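PDB 4P1L: TRAP dicarboxylate transporter, DctP subunit, which binds D-glucuronate in the periplasm and probably delivers it to a tripartite ATP-independent (TRAP) permease for uptake into the cytoplasm. Local coordinates for residues S25-N30 with K60-A65; A46-E51 with R255-D260; K133-L138 with C235-K240. All blocks are in the same frame, centred on the assembly; numbering follows the deposited sequence.

Contact 1: residues S25-N30 with K60-A65; sequences SWRGWN and KVYHNA
Gly28 O takes the backbone N-H of Tyr62 at 2.8 Å, a rung between parallel strands 26-29 and 60-62 of a beta-alpha-beta unit whose connection is helix 37-52. Lys60 N to Trp26 O, Gly28 N to Lys60 O and Asn30 N to Tyr62 O continue the pattern, and beyond the strands Ala65 N reaches Asn30 O at 3.0 Å. Gly28 O also lies in the plane of the Tyr62 ring, at its edge. With CG anti to the backbone N (chi1 176°), the Asn30 amide extends to His63, where ND2 of Asn30 donates to ND1 of His63 at 3.0 Å. That bond is nearly straight (165°) and lies close to both the amide and the imidazole plane, although the planes themselves stand 76° apart. Val61 CG1 lies over one face of the imidazole, toward its rim, and His63 NE2 is bonded to Glu43 of the connecting helix. A leucine in place of His63 would probably leave Asn30 ND2 and Glu43 without this partner. Asn30 OD1 accepts from the backbone N of His32, a glucuronate-binding residue. Trp29 NE1 bonds to Gly68 O, while CZ2 of the Trp29 indole lies 4.3 Å from Ala65 CB.

Contact 2: residues A46-E51 with R255-D260; sequences AKEVAE and REAAED. With SO4 (sulfate ion), chain E.
The backbone O of Glu256 lies 4.1 Å from Glu48 OE2 where helix 248-282 passes helix 37-52, an antiparallel helix pair whose short segment axes cross at 155° and approach to 8.9 Å; just before it, Arg255 turns from the partner helix to hold a sulfate, probably from the crystallisation liquor. Arg255 NE donates to sulfate O1 and Arg255 NH2 to sulfate O3, each at 3.1 Å, with O3 at the guanidinium edge. Trp243 NE1 binds the same ion. The carboxylates of Glu256 and Glu48 both have Lys52 as a long, weak ion-pair partner. Ala257 comes next, its CB meeting Val49 CG2 at 3.8 Å and the aliphatic part of Glu48 at CG, 3.9 Å away. A chi1 of -169° sends the Glu48 chain away from its own backbone N, and its extended course carries the carboxylate past Ala257 to Asp260. There the two side chains meet at about a right angle with their carboxylate planes 31° apart. Glu48 OE2 and Asp260 OD2 lie 2.6 Å apart, so close that one of the acids probably holds a proton. A water joins the helices beside them, donating to Glu48 OE1 and, at 3.1 Å, to Ala257 O.

Contact 3: residues K133-L138 with C235-K240; sequences KNLIVL and CLCVAK
Strands 135-138 and 235-239 run antiparallel with their short axes 4.5 Å apart, and Ile136 and Val238 form the hydrogen-bonded pair, N to O in both directions at 2.9 Å. Leu138 N donates to Leu236 O at one end; at the other, Lys240 N donates to Asn134 O. Leu135, Val137, Cys237 and Ala239 share one face of the sheet. There Leu135 CD2 touches Cys237 SG at 4.1 Å. Val137 CG2 also meets Cys235 CB at 4.0 Å. Helix 70-78 covers Leu135 and Ala239. The other face carries Ile136 and Val238, with Trp243 packed on both; Leu138 CD1 comes obliquely onto Val238 CG2 at 3.6 Å. Lys240 makes a fully extended start (chi1 -178°) and then bends at chi3, which lays its methylenes across both Ile136 and Asn134. Ile136 CD1 lies 4.0 Å from Lys240 CE, and Asn134 OD1 sits 3.7 Å from Lys240 CD. The amine end makes a weak hydrogen bond to Ala131 O, whereas Asn134 ND2 is held by Arg78 O. Asn134, at positive phi, is the C-prime residue of the Schellman motif ending helix 121-132, and Ala239 is the N-cap of helix 240-245. The antiparallel pair thus links two helix ends at the edge of the mixed five-stranded sheet of this periplasmic solute-binding fold.

Contacts 1 and 3 lie at opposite margins of one five-stranded sheet, their centres 14 Å apart; strands 26-29 and 234-239 flank strand 84-88, and Trp26 CH2 reaches Val238 CG1 at 3.7 Å. Contact 2 packs a helix pair against this sheet, its centre about 15 Å from those of the other two. Ala46 CB meets Val61 CG2 of contact 1 at 4.2 Å, and Ala258 CB presses on Leu138 CB and Leu236 CD2 of contact 3. In contact 1 the side chain of Trp29 is about 6 Å from the bound BDP (beta-D-glucopyranuronic acid). In contact 3 the side chain of Cys235 is about 10 Å from the bound BDP. Contact 2 is remote from the sugar site.

Contact 1: residues S25-N30 with K60-A65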
ATOM      1  N   SER A  25       4.867  23.211  14.293  1.00 39.46           N
ATOM      2  CA  SER A  25       4.119  22.913  13.074  1.00 42.58           C
ATOM      3  C   SER A  25       4.696  21.778  12.192  1.00 35.39           C
ATOM      4  O   SER A  25       5.822  21.862  11.702  1.00 43.95           O
ATOM      5  CB  SER A  25       4.001  24.169  12.222  1.00 41.70           C
ATOM      6  OG  SER A  25       3.131  23.923  11.145  1.00 40.38           O
ATOM      7  N   TRP A  26       3.899  20.736  11.973  1.00 30.09           N
ATOM      8  CA  TRP A  26       4.285  19.612  11.116  1.00 23.61           C
ATOM      9  C   TRP A  26       3.327  19.529   9.934  1.00 20.54           C
ATOM     10  O   TRP A  26       2.124  19.719  10.114  1.00 23.97           O
ATOM     11  CB  TRP A  26       4.166  18.295  11.887  1.00 20.78           C
ATOM     12  CG  TRP A  26       5.398  17.871  12.607  1.00 21.51           C
ATOM     13  CD1 TRP A  26       6.518  18.606  12.839  1.00 21.25           C
ATOM     14  CD2 TRP A  26       5.637  16.573  13.184  1.00 23.06           C
ATOM     15  NE1 TRP A  26       7.443  17.854  13.544  1.00 25.12           N
ATOM     16  CE2 TRP A  26       6.928  16.604  13.766  1.00 21.43           C
ATOM     17  CE3 TRP A  26       4.876  15.399  13.277  1.00 21.36           C
ATOM     18  CZ2 TRP A  26       7.486  15.493  14.421  1.00 21.80           C
ATOM     19  CZ3 TRP A  26       5.433  14.296  13.928  1.00 19.07           C
ATOM     20  CH2 TRP A  26       6.721  14.352  14.489  1.00 21.65           C
ATOM     21  N   ARG A  27       3.839  19.234   8.743  1.00 22.09           N
ATOM     22  CA  ARG A  27       2.971  18.929   7.605  1.00 26.03           C
ATOM     23  C   ARG A  27       3.077  17.449   7.253  1.00 18.95           C
ATOM     24  O   ARG A  27       4.171  16.883   7.178  1.00 22.01           O
ATOM     25  CB  ARG A  27       3.345  19.718   6.352  1.00 25.79           C
ATOM     26  CG  ARG A  27       3.545  21.179   6.571  1.00 37.77           C
ATOM     27  CD  ARG A  27       4.645  21.627   5.652  1.00 48.06           C
ATOM     28  NE  ARG A  27       4.117  22.122   4.397  1.00 44.02           N
ATOM     29  CZ  ARG A  27       4.771  22.095   3.240  1.00 44.80           C
ATOM     30  NH1 ARG A  27       5.984  21.554   3.148  1.00 43.98           N
ATOM     31  NH2 ARG A  27       4.193  22.599   2.163  1.00 41.95           N
ATOM     32  N   GLY A  28       1.918  16.859   7.015  1.00 18.40           N
ATOM     33  CA  GLY A  28       1.840  15.449   6.705  1.00 17.60           C
ATOM     34  C   GLY A  28       1.104  15.199   5.409  1.00 20.05           C
ATOM     35  O   GLY A  28       0.308  16.029   4.939  1.00 19.73           O
ATOM     36  N   TRP A  29       1.357  14.016   4.855  1.00 17.16           N
ATOM     37  CA  TRP A  29       0.919  13.686   3.502  1.00 16.41           C
ATOM     38  C   TRP A  29       0.044  12.442   3.508  1.00 15.73           C
ATOM     39  O   TRP A  29       0.355  11.438   4.164  1.00 15.56           O
ATOM     40  CB  TRP A  29       2.157  13.430   2.636  1.00 16.47           C
ATOM     41  CG  TRP A  29       1.904  13.140   1.172  1.00 16.33           C
ATOM     42  CD1 TRP A  29       1.891  14.047   0.151  1.00 20.35           C
ATOM     43  CD2 TRP A  29       1.655  11.868   0.576  1.00 15.71           C
ATOM     44  NE1 TRP A  29       1.638  13.426  -1.041  1.00 21.18           N
ATOM     45  CE2 TRP A  29       1.480  12.086  -0.810  1.00 18.95           C
ATOM     46  CE3 TRP A  29       1.540  10.562   1.072  1.00 15.08           C
ATOM     47  CZ2 TRP A  29       1.210  11.054  -1.700  1.00 16.47           C
ATOM     48  CZ3 TRP A  29       1.269   9.532   0.170  1.00 15.72           C
ATOM     49  CH2 TRP A  29       1.122   9.788  -1.194  1.00 14.83           C
ATOM     50  N   ASN A  30      -1.059  12.517   2.774  1.00 15.67           N
ATOM     51  CA  ASN A  30      -1.915  11.366   2.496  1.00 15.11           C
ATOM     52  C   ASN A  30      -2.388  11.485   1.056  1.00 18.44           C
ATOM     53  O   ASN A  30      -2.762  12.574   0.631  1.00 17.28           O
ATOM     54  CB  ASN A  30      -3.095  11.395   3.469  1.00 15.15           C
ATOM     55  CG  ASN A  30      -4.092  10.321   3.227  1.00 15.68           C
ATOM     56  OD1 ASN A  30      -3.765   9.222   2.736  1.00 14.28           O
ATOM     57  ND2 ASN A  30      -5.323  10.578   3.664  1.00 15.92           N
ATOM     58  N   LYS A  60      -0.521  18.915  10.738  1.00 24.19           N
ATOM     59  CA  LYS A  60      -1.617  19.198   9.839  1.00 21.14           C
ATOM     60  C   LYS A  60      -1.519  18.239   8.691  1.00 20.90           C
ATOM     61  O   LYS A  60      -0.467  18.136   8.056  1.00 21.21           O
ATOM     62  CB  LYS A  60      -1.546  20.639   9.327  1.00 33.27           C
ATOM     63  CG  LYS A  60      -2.838  21.114   8.663  1.00 42.88           C
ATOM     64  CD  LYS A  60      -2.790  22.611   8.313  1.00 47.74           C
ATOM     65  CE  LYS A  60      -2.790  23.525   9.552  1.00 49.60           C
ATOM     66  NZ  LYS A  60      -3.057  24.974   9.204  1.00 49.26           N
ATOM     67  N   VAL A  61      -2.607  17.525   8.416  1.00 19.47           N
ATOM     68  CA  VAL A  61      -2.594  16.537   7.329  1.00 17.96           C
ATOM     69  C   VAL A  61      -3.092  17.166   6.035  1.00 24.60           C
ATOM     70  O   VAL A  61      -4.138  17.809   6.007  1.00 24.40           O
ATOM     71  CB  VAL A  61      -3.450  15.286   7.649  1.00 18.87           C
ATOM     72  CG1 VAL A  61      -3.300  14.249   6.531  1.00 24.20           C
ATOM     73  CG2 VAL A  61      -3.054  14.715   8.998  1.00 20.56           C
ATOM     74  N   TYR A  62      -2.306  17.010   4.981  1.00 18.04           N
ATOM     75  CA  TYR A  62      -2.721  17.400   3.642  1.00 18.24           C
ATOM     76  C   TYR A  62      -3.147  16.142   2.884  1.00 20.30           C
ATOM     77  O   TYR A  62      -2.320  15.335   2.491  1.00 17.06           O
ATOM     78  CB  TYR A  62      -1.596  18.119   2.912  1.00 18.72           C
ATOM     79  CG  TYR A  62      -1.352  19.525   3.454  1.00 21.30           C
ATOM     80  CD1 TYR A  62      -0.639  19.736   4.627  1.00 20.64           C
ATOM     81  CD2 TYR A  62      -1.857  20.637   2.783  1.00 27.22           C
ATOM     82  CE1 TYR A  62      -0.426  21.057   5.107  1.00 25.28           C
ATOM     83  CE2 TYR A  62      -1.649  21.919   3.245  1.00 23.97           C
ATOM     84  CZ  TYR A  62      -0.935  22.131   4.400  1.00 29.35           C
ATOM     85  OH  TYR A  62      -0.756  23.427   4.846  1.00 32.32           O
ATOM     86  N   HIS A  63      -4.443  15.999   2.675  1.00 19.15           N
ATOM     87  CA  HIS A  63      -4.989  14.867   1.961  1.00 21.63           C
ATOM     88  C   HIS A  63      -5.004  15.096   0.447  1.00 18.42           C
ATOM     89  O   HIS A  63      -4.603  16.163  -0.034  1.00 20.25           O
ATOM     90  CB  HIS A  63      -6.415  14.613   2.440  1.00 16.91           C
ATOM     91  CG  HIS A  63      -6.533  14.460   3.910  1.00 17.08           C
ATOM     92  ND1 HIS A  63      -6.417  13.233   4.522  1.00 17.49           N
ATOM     93  CD2 HIS A  63      -6.759  15.354   4.895  1.00 20.49           C
ATOM     94  CE1 HIS A  63      -6.548  13.377   5.827  1.00 20.38           C
ATOM     95  NE2 HIS A  63      -6.781  14.655   6.076  1.00 19.43           N
ATOM     96  N   ASN A  64      -5.461  14.076  -0.280  1.00 17.60           N
ATOM     97  CA  ASN A  64      -5.625  14.147  -1.728  1.00 21.96           C
ATOM     98  C   ASN A  64      -4.328  14.403  -2.507  1.00 24.69           C
ATOM     99  O   ASN A  64      -4.372  14.886  -3.643  1.00 24.58           O
ATOM    100  CB  ASN A  64      -6.633  15.249  -2.095  1.00 22.68           C
ATOM    101  CG  ASN A  64      -8.037  14.973  -1.581  1.00 30.48           C
ATOM    102  OD1 ASN A  64      -8.659  15.827  -0.911  1.00 32.34           O
ATOM    103  ND2 ASN A  64      -8.553  13.794  -1.894  1.00 26.65           N
ATOM    104  N   ALA A  65      -3.186  14.061  -1.921  1.00 18.06           N
ATOM    105  CA  ALA A  65      -1.906  14.295  -2.565  1.00 22.29           C
ATOM    106  C   ALA A  65      -1.722  15.760  -2.976  1.00 26.58           C
ATOM    107  O   ALA A  65      -0.959  16.053  -3.888  1.00 24.70           O
ATOM    108  CB  ALA A  65      -1.748  13.371  -3.787  1.00 27.72           C
TER

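Contact 2: residues A46-E51 with R255-D260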
ATOM      1  N   ALA A  46      -2.972  13.254  14.263  1.00 18.39           N
ATOM      2  CA  ALA A  46      -2.648  14.668  14.358  1.00 20.93           C
ATOM      3  C   ALA A  46      -3.191  15.277  15.656  1.00 21.05           C
ATOM      4  O   ALA A  46      -2.494  16.027  16.337  1.00 21.87           O
ATOM      5  CB  ALA A  46      -3.191  15.429  13.150  1.00 20.77           C
ATOM      6  N   LYS A  47      -4.444  14.968  15.976  1.00 25.26           N
ATOM      7  CA  LYS A  47      -5.042  15.489  17.204  1.00 26.48           C
ATOM      8  C   LYS A  47      -4.342  14.981  18.446  1.00 22.51           C
ATOM      9  O   LYS A  47      -4.047  15.754  19.367  1.00 24.87           O
ATOM     10  CB  LYS A  47      -6.524  15.132  17.290  1.00 28.37           C
ATOM     11  CG  LYS A  47      -7.368  15.844  16.277  1.00 35.71           C
ATOM     12  CD  LYS A  47      -8.777  15.241  16.219  1.00 44.51           C
ATOM     13  CE  LYS A  47      -9.708  16.113  15.370  1.00 46.16           C
ATOM     14  NZ  LYS A  47      -9.546  15.911  13.895  1.00 48.41           N
ATOM     15  N   GLU A  48      -4.109  13.672  18.490  1.00 20.38           N
ATOM     16  CA  GLU A  48      -3.525  13.051  19.668  1.00 21.80           C
ATOM     17  C   GLU A  48      -2.104  13.585  19.897  1.00 26.32           C
ATOM     18  O   GLU A  48      -1.695  13.852  21.030  1.00 26.22           O
ATOM     19  CB  GLU A  48      -3.553  11.530  19.528  1.00 24.61           C
ATOM     20  CG  GLU A  48      -3.221  10.791  20.804  1.00 29.65           C
ATOM     21  CD  GLU A  48      -3.431   9.296  20.696  1.00 24.94           C
ATOM     22  OE1 GLU A  48      -4.297   8.877  19.907  1.00 30.08           O
ATOM     23  OE2 GLU A  48      -2.733   8.529  21.399  1.00 36.57           O
ATOM     24  N   VAL A  49      -1.355  13.778  18.819  1.00 22.80           N
ATOM     25  CA  VAL A  49      -0.022  14.377  18.926  1.00 21.61           C
ATOM     26  C   VAL A  49      -0.092  15.791  19.542  1.00 23.88           C
ATOM     27  O   VAL A  49       0.604  16.089  20.525  1.00 27.72           O
ATOM     28  CB  VAL A  49       0.696  14.419  17.561  1.00 23.12           C
ATOM     29  CG1 VAL A  49       1.953  15.276  17.628  1.00 22.29           C
ATOM     30  CG2 VAL A  49       1.014  13.000  17.100  1.00 20.12           C
ATOM     31  N   ALA A  50      -0.947  16.657  19.006  1.00 23.04           N
ATOM     32  CA  ALA A  50      -1.077  18.008  19.558  1.00 29.78           C
ATOM     33  C   ALA A  50      -1.466  17.966  21.054  1.00 32.26           C
ATOM     34  O   ALA A  50      -0.902  18.689  21.867  1.00 27.72           O
ATOM     35  CB  ALA A  50      -2.094  18.812  18.758  1.00 31.47           C
ATOM     36  N   GLU A  51      -2.405  17.095  21.417  1.00 31.28           N
ATOM     37  CA  GLU A  51      -2.854  16.975  22.808  1.00 34.34           C
ATOM     38  C   GLU A  51      -1.749  16.422  23.705  1.00 35.35           C
ATOM     39  O   GLU A  51      -1.480  16.962  24.778  1.00 37.74           O
ATOM     40  CB  GLU A  51      -4.106  16.096  22.892  1.00 36.27           C
ATOM     41  CG  GLU A  51      -5.307  16.711  22.159  1.00 34.87           C
ATOM     42  CD  GLU A  51      -6.356  15.689  21.731  1.00 35.02           C
ATOM     43  OE1 GLU A  51      -6.166  14.476  21.983  1.00 38.09           O
ATOM     44  OE2 GLU A  51      -7.383  16.121  21.160  1.00 37.80           O
ATOM     45  N   ARG A 255       5.011   8.324  19.286  1.00 20.76           N
ATOM     46  CA  ARG A 255       5.028   6.906  18.971  1.00 20.95           C
ATOM     47  C   ARG A 255       3.738   6.257  19.490  1.00 22.14           C
ATOM     48  O   ARG A 255       3.100   5.457  18.784  1.00 24.30           O
ATOM     49  CB  ARG A 255       6.285   6.268  19.582  1.00 28.44           C
ATOM     50  CG  ARG A 255       6.660   4.939  19.022  1.00 35.49           C
ATOM     51  CD  ARG A 255       8.042   4.483  19.513  1.00 34.00           C
ATOM     52  NE  ARG A 255       9.194   4.979  18.737  1.00 28.90           N
ATOM     53  CZ  ARG A 255       9.510   4.573  17.513  1.00 29.58           C
ATOM     54  NH1 ARG A 255       8.731   3.711  16.872  1.00 31.14           N
ATOM     55  NH2 ARG A 255      10.587   5.058  16.904  1.00 30.81           N
ATOM     56  N   GLU A 256       3.333   6.614  20.711  1.00 22.55           N
ATOM     57  CA  GLU A 256       2.068   6.118  21.256  1.00 25.15           C
ATOM     58  C   GLU A 256       0.868   6.544  20.392  1.00 27.40           C
ATOM     59  O   GLU A 256      -0.002   5.727  20.097  1.00 27.36           O
ATOM     60  CB  GLU A 256       1.860   6.567  22.699  1.00 32.04           C
ATOM     61  CG  GLU A 256       0.615   5.948  23.331  1.00 43.67           C
ATOM     62  CD  GLU A 256       0.382   6.374  24.783  1.00 50.47           C
ATOM     63  OE1 GLU A 256       1.172   7.188  25.325  1.00 49.56           O
ATOM     64  OE2 GLU A 256      -0.608   5.884  25.374  1.00 55.00           O
ATOM     65  N   ALA A 257       0.825   7.814  19.994  1.00 24.44           N
ATOM     66  CA  ALA A 257      -0.249   8.324  19.137  1.00 26.75           C
ATOM     67  C   ALA A 257      -0.335   7.550  17.818  1.00 19.20           C
ATOM     68  O   ALA A 257      -1.422   7.277  17.327  1.00 21.23           O
ATOM     69  CB  ALA A 257      -0.042   9.789  18.835  1.00 23.65           C
ATOM     70  N   ALA A 258       0.821   7.222  17.248  1.00 18.46           N
ATOM     71  CA  ALA A 258       0.885   6.501  15.973  1.00 17.07           C
ATOM     72  C   ALA A 258       0.394   5.066  16.107  1.00 18.80           C
ATOM     73  O   ALA A 258      -0.274   4.532  15.204  1.00 16.61           O
ATOM     74  CB  ALA A 258       2.321   6.506  15.445  1.00 19.00           C
ATOM     75  N   GLU A 259       0.742   4.435  17.221  1.00 21.57           N
ATOM     76  CA  GLU A 259       0.281   3.078  17.506  1.00 26.05           C
ATOM     77  C   GLU A 259      -1.249   3.060  17.671  1.00 23.90           C
ATOM     78  O   GLU A 259      -1.918   2.207  17.101  1.00 22.61           O
ATOM     79  CB  GLU A 259       1.000   2.517  18.749  1.00 28.20           C
ATOM     80  CG  GLU A 259       2.475   2.203  18.459  1.00 30.05           C
ATOM     81  CD  GLU A 259       3.324   2.034  19.709  1.00 40.83           C
ATOM     82  OE1 GLU A 259       2.739   1.929  20.810  1.00 43.98           O
ATOM     83  OE2 GLU A 259       4.579   2.016  19.589  1.00 42.66           O
ATOM     84  N   ASP A 260      -1.794   4.012  18.430  1.00 19.03           N
ATOM     85  CA  ASP A 260      -3.254   4.136  18.570  1.00 27.03           C
ATOM     86  C   ASP A 260      -3.924   4.409  17.205  1.00 22.46           C
ATOM     87  O   ASP A 260      -4.972   3.845  16.880  1.00 21.55           O
ATOM     88  CB  ASP A 260      -3.626   5.266  19.549  1.00 25.15           C
ATOM     89  CG  ASP A 260      -3.115   5.021  20.967  1.00 33.59           C
ATOM     90  OD1 ASP A 260      -2.778   3.859  21.291  1.00 34.72           O
ATOM     91  OD2 ASP A 260      -3.043   5.998  21.754  1.00 39.33           O
TER
HETATM   92  S   SO4 E 403      13.142   6.370  19.232  0.82 39.58           S
HETATM   93  O1  SO4 E 403      11.787   6.355  19.768  0.82 35.33           O
HETATM   94  O2  SO4 E 403      13.794   5.105  19.538  0.82 44.97           O
HETATM   95  O3  SO4 E 403      13.169   6.551  17.779  0.82 35.68           O
HETATM   96  O4  SO4 E 403      13.875   7.489  19.823  0.82 40.59           O
HETATM   97  O   HOH W   1      -4.287   8.567  17.429  1.00 29.05           O

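Contact 3: residues K133-L138 with C235-K240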
ATOM      1  N   LYS A 133      17.224   5.156   5.372  1.00 22.34           N
ATOM      2  CA  LYS A 133      16.909   6.117   4.312  1.00 21.90           C
ATOM      3  C   LYS A 133      16.132   7.330   4.833  1.00 21.57           C
ATOM      4  O   LYS A 133      15.395   7.966   4.071  1.00 22.82           O
ATOM      5  CB  LYS A 133      16.092   5.441   3.214  1.00 26.36           C
ATOM      6  CG  LYS A 133      16.785   4.218   2.598  1.00 27.99           C
ATOM      7  CD  LYS A 133      17.973   4.591   1.744  1.00 31.12           C
ATOM      8  CE  LYS A 133      18.625   3.354   1.162  1.00 39.40           C
ATOM      9  NZ  LYS A 133      19.710   3.754   0.235  1.00 41.85           N
ATOM     10  N   ASN A 134      16.275   7.607   6.133  1.00 22.71           N
ATOM     11  CA  ASN A 134      15.771   8.838   6.762  1.00 24.69           C
ATOM     12  C   ASN A 134      14.281   8.871   7.028  1.00 21.50           C
ATOM     13  O   ASN A 134      13.718   9.947   7.209  1.00 19.69           O
ATOM     14  CB  ASN A 134      16.115  10.086   5.937  1.00 25.77           C
ATOM     15  CG  ASN A 134      17.522  10.570   6.146  1.00 38.45           C
ATOM     16  OD1 ASN A 134      18.255  10.081   7.005  1.00 35.44           O
ATOM     17  ND2 ASN A 134      17.902  11.574   5.364  1.00 45.00           N
ATOM     18  N   LEU A 135      13.643   7.712   7.072  1.00 18.52           N
ATOM     19  CA  LEU A 135      12.228   7.631   7.433  1.00 18.07           C
ATOM     20  C   LEU A 135      12.049   6.799   8.698  1.00 17.68           C
ATOM     21  O   LEU A 135      12.497   5.643   8.767  1.00 19.85           O
ATOM     22  CB  LEU A 135      11.425   7.028   6.277  1.00 17.10           C
ATOM     23  CG  LEU A 135      11.414   7.839   4.971  1.00 21.74           C
ATOM     24  CD1 LEU A 135      10.791   7.033   3.823  1.00 25.57           C
ATOM     25  CD2 LEU A 135      10.685   9.174   5.138  1.00 23.74           C
ATOM     26  N   ILE A 136      11.385   7.391   9.699  1.00 18.09           N
ATOM     27  CA  ILE A 136      11.189   6.728  10.971  1.00 18.83           C
ATOM     28  C   ILE A 136       9.761   6.173  11.043  1.00 17.00           C
ATOM     29  O   ILE A 136       8.799   6.933  11.097  1.00 17.16           O
ATOM     30  CB  ILE A 136      11.437   7.678  12.145  1.00 19.98           C
ATOM     31  CG1 ILE A 136      12.809   8.363  12.007  1.00 19.15           C
ATOM     32  CG2 ILE A 136      11.294   6.932  13.444  1.00 19.14           C
ATOM     33  CD1 ILE A 136      13.995   7.387  11.882  1.00 24.39           C
ATOM     34  N   VAL A 137       9.632   4.851  11.004  1.00 16.67           N
ATOM     35  CA  VAL A 137       8.307   4.216  10.988  1.00 16.07           C
ATOM     36  C   VAL A 137       7.774   4.110  12.397  1.00 18.18           C
ATOM     37  O   VAL A 137       8.450   3.576  13.291  1.00 19.61           O
ATOM     38  CB  VAL A 137       8.351   2.801  10.393  1.00 18.22           C
ATOM     39  CG1 VAL A 137       6.996   2.124  10.570  1.00 20.45           C
ATOM     40  CG2 VAL A 137       8.735   2.841   8.930  1.00 18.92           C
ATOM     41  N   LEU A 138       6.564   4.634  12.603  1.00 16.09           N
ATOM     42  CA  LEU A 138       5.945   4.632  13.908  1.00 20.21           C
ATOM     43  C   LEU A 138       4.866   3.555  14.045  1.00 21.15           C
ATOM     44  O   LEU A 138       4.600   3.075  15.138  1.00 19.93           O
ATOM     45  CB  LEU A 138       5.318   5.992  14.188  1.00 17.28           C
ATOM     46  CG  LEU A 138       6.276   7.186  14.131  1.00 24.78           C
ATOM     47  CD1 LEU A 138       5.564   8.431  14.608  1.00 26.58           C
ATOM     48  CD2 LEU A 138       7.509   6.911  14.968  1.00 25.04           C
ATOM     49  N   CYS A 235       3.112   2.428   5.933  1.00 14.27           N
ATOM     50  CA  CYS A 235       3.658   2.971   7.159  1.00 14.21           C
ATOM     51  C   CYS A 235       3.029   4.299   7.465  1.00 13.84           C
ATOM     52  O   CYS A 235       2.583   5.018   6.569  1.00 17.71           O
ATOM     53  CB  CYS A 235       5.178   3.142   7.079  1.00 14.28           C
ATOM     54  SG  CYS A 235       5.749   4.274   5.783  1.00 19.57           S
ATOM     55  N   LEU A 236       3.023   4.621   8.752  1.00 13.17           N
ATOM     56  CA  LEU A 236       2.902   5.985   9.246  1.00 14.22           C
ATOM     57  C   LEU A 236       4.305   6.334   9.705  1.00 14.08           C
ATOM     58  O   LEU A 236       4.824   5.707  10.635  1.00 16.10           O
ATOM     59  CB  LEU A 236       1.909   6.084  10.397  1.00 16.02           C
ATOM     60  CG  LEU A 236       1.857   7.396  11.166  1.00 19.38           C
ATOM     61  CD1 LEU A 236       1.779   8.589  10.257  1.00 26.14           C
ATOM     62  CD2 LEU A 236       0.666   7.367  12.104  1.00 20.02           C
ATOM     63  N   CYS A 237       4.955   7.254   9.005  1.00 16.28           N
ATOM     64  CA  CYS A 237       6.353   7.574   9.295  1.00 19.03           C
ATOM     65  C   CYS A 237       6.612   9.083   9.439  1.00 14.79           C
ATOM     66  O   CYS A 237       5.793   9.925   9.023  1.00 16.15           O
ATOM     67  CB  CYS A 237       7.259   7.015   8.198  1.00 20.98           C
ATOM     68  SG  CYS A 237       7.104   7.849   6.589  1.00 19.39           S
ATOM     69  N   VAL A 238       7.763   9.397  10.036  1.00 16.46           N
ATOM     70  CA  VAL A 238       8.205  10.776  10.266  1.00 16.27           C
ATOM     71  C   VAL A 238       9.595  10.985   9.620  1.00 19.49           C
ATOM     72  O   VAL A 238      10.436  10.088   9.647  1.00 17.53           O
ATOM     73  CB  VAL A 238       8.235  11.085  11.791  1.00 17.47           C
ATOM     74  CG1 VAL A 238       8.841  12.475  12.078  1.00 17.03           C
ATOM     75  CG2 VAL A 238       6.833  10.987  12.377  1.00 16.12           C
ATOM     76  N   ALA A 239       9.834  12.157   9.033  1.00 17.57           N
ATOM     77  CA  ALA A 239      11.180  12.543   8.597  1.00 18.48           C
ATOM     78  C   ALA A 239      12.187  12.411   9.759  1.00 24.21           C
ATOM     79  O   ALA A 239      11.960  12.889  10.880  1.00 20.99           O
ATOM     80  CB  ALA A 239      11.195  13.974   8.076  1.00 20.91           C
ATOM     81  N   LYS A 240      13.307  11.755   9.503  1.00 21.22           N
ATOM     82  CA  LYS A 240      14.296  11.584  10.565  1.00 23.18           C
ATOM     83  C   LYS A 240      14.705  12.930  11.173  1.00 21.92           C
ATOM     84  O   LYS A 240      14.854  13.044  12.381  1.00 24.22           O
ATOM     85  CB  LYS A 240      15.537  10.842  10.061  1.00 25.27           C
ATOM     86  CG  LYS A 240      16.589  10.605  11.178  1.00 26.25           C
ATOM     87  CD  LYS A 240      17.836   9.873  10.659  1.00 37.32           C
ATOM     88  CE  LYS A 240      17.538   8.419  10.314  1.00 43.46           C
ATOM     89  NZ  LYS A 240      18.739   7.526  10.441  1.00 50.05           N
TER